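Local atomic coordinates of hypothetical protein Atu3615 (Agrobacterium tumefaciens str. C58, PDB entry 1ZNP), a protein that is of unknown function but belongs to the DUF985 family of the cupin superfamily, whose members share a beta-barrel fold. Residues A9-L14 against L46-V51. Numbering follows the deposited sequence.
Sequences AIIREL and LLEKGV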
# COMPACT_ATOMS: atom_id res chain seq x y z
N ALA A 9 25.66 12.49 9.42
CA ALA A 9 26.51 11.51 10.06
C ALA A 9 26.40 10.19 9.29
O ALA A 9 27.38 9.46 9.12
CB ALA A 9 26.10 11.33 11.52
N ILE A 10 25.20 9.89 8.80
CA ILE A 10 24.97 8.67 8.04
C ILE A 10 25.68 8.76 6.71
O ILE A 10 26.39 7.83 6.31
CB ILE A 10 23.47 8.44 7.79
CG1 ILE A 10 22.76 8.22 9.12
CG2 ILE A 10 23.27 7.23 6.90
CD1 ILE A 10 21.25 8.25 9.04
N ILE A 11 25.46 9.87 6.02
CA ILE A 11 26.08 10.13 4.72
C ILE A 11 27.59 9.97 4.83
O ILE A 11 28.24 9.38 3.97
CB ILE A 11 25.79 11.57 4.25
CG1 ILE A 11 24.33 11.69 3.80
CG2 ILE A 11 26.75 11.97 3.14
CD1 ILE A 11 23.96 13.07 3.30
N ARG A 12 28.13 10.52 5.91
CA ARG A 12 29.56 10.45 6.15
C ARG A 12 30.00 9.03 6.49
O ARG A 12 30.95 8.51 5.89
CB ARG A 12 29.96 11.41 7.28
CG ARG A 12 31.36 11.16 7.83
CD ARG A 12 32.40 11.15 6.71
NE ARG A 12 33.67 10.56 7.13
CZ ARG A 12 34.75 10.47 6.36
NH1 ARG A 12 34.73 10.92 5.12
NH2 ARG A 12 35.86 9.91 6.84
N GLU A 13 29.31 8.40 7.43
CA GLU A 13 29.67 7.05 7.83
C GLU A 13 29.56 6.00 6.75
O GLU A 13 30.40 5.12 6.65
CB GLU A 13 28.84 6.63 9.04
CG GLU A 13 29.16 5.22 9.56
CD GLU A 13 30.59 5.08 10.07
OE1 GLU A 13 31.23 6.12 10.37
OE2 GLU A 13 31.06 3.93 10.19
N LEU A 14 28.52 6.08 5.93
CA LEU A 14 28.33 5.07 4.89
C LEU A 14 28.93 5.42 3.53
O LEU A 14 28.90 4.61 2.61
CB LEU A 14 26.83 4.75 4.74
CG LEU A 14 26.24 3.99 5.94
CD1 LEU A 14 24.75 3.71 5.71
CD2 LEU A 14 26.99 2.68 6.15
N LEU A 46 19.24 7.03 1.22
CA LEU A 46 18.73 7.94 2.24
C LEU A 46 18.04 9.20 1.73
O LEU A 46 18.51 9.85 0.80
CB LEU A 46 19.88 8.34 3.18
CG LEU A 46 19.54 9.34 4.29
CD1 LEU A 46 20.38 9.07 5.52
CD2 LEU A 46 19.78 10.75 3.80
N LEU A 47 16.93 9.53 2.37
CA LEU A 47 16.19 10.74 2.03
C LEU A 47 16.10 11.56 3.31
O LEU A 47 16.17 11.01 4.40
CB LEU A 47 14.78 10.39 1.54
CG LEU A 47 14.66 9.50 0.30
CD1 LEU A 47 13.20 9.14 0.10
CD2 LEU A 47 15.20 10.20 -0.93
N GLU A 48 15.99 12.88 3.18
CA GLU A 48 15.88 13.75 4.35
C GLU A 48 14.67 14.60 4.12
O GLU A 48 14.10 14.58 3.03
CB GLU A 48 17.09 14.68 4.47
CG GLU A 48 18.38 14.16 3.88
CD GLU A 48 19.51 15.17 4.01
OE1 GLU A 48 20.56 14.97 3.36
OE2 GLU A 48 19.34 16.16 4.76
N LYS A 49 14.26 15.37 5.12
CA LYS A 49 13.10 16.22 4.93
C LYS A 49 13.43 17.14 3.77
O LYS A 49 14.54 17.67 3.68
CB LYS A 49 12.80 17.06 6.17
CG LYS A 49 11.48 17.82 6.07
CD LYS A 49 10.29 16.85 5.85
CE LYS A 49 8.99 17.59 5.52
NZ LYS A 49 9.06 18.34 4.22
N GLY A 50 12.47 17.31 2.87
CA GLY A 50 12.70 18.17 1.73
C GLY A 50 13.17 17.33 0.56
O GLY A 50 12.38 17.03 -0.34
N VAL A 51 14.44 16.94 0.59
CA VAL A 51 15.02 16.13 -0.48
C VAL A 51 14.35 14.76 -0.60
O VAL A 51 14.62 13.85 0.18
CB VAL A 51 16.55 15.95 -0.28
CG1 VAL A 51 17.25 17.27 -0.59
CG2 VAL A 51 16.86 15.51 1.14
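The end methyl CD1 of L46 pushes into the fork of the branched side chain of I10, 3.7 Å from I10 CG2 and equally far from I10 CD1, with I10 CB a little behind at 3.9 Å. One leucine methyl thus meets both arms of the isoleucine, while the two side chains slant across each other. Beta-branched I10 suits the buried helix face because it offers two arms: CG2 lies anti to the backbone N (chi1 -64° for the CG1 branch) and CG1 runs on to CD1. Leucine suits the strand because its branch point stands one carbon further out; with CG anti to the backbone N (chi1 177°) the branch is carried away from the strand and CD1 reaches I10. L16 touches both residues, and I10 also rests on F117 and L119 of strand 117-124.

Two residues along the same strand face, E48 meets I11 more lightly. The unbranched CG1-CD1 arm of I11 and the extended chain of E48 bring I11 CD1 to 3.9 Å from E48 OE1, the side chains crossing nearly at right angles; F24 of strand 24-30 touches both. Helix 7-14 is thereby laid against the cupin sheet. A methyl has nothing to donate to OE1, so this partly exposed pair adds packing but little specificity, and the apolar fit of buried I10 with L46 chiefly joins the segments.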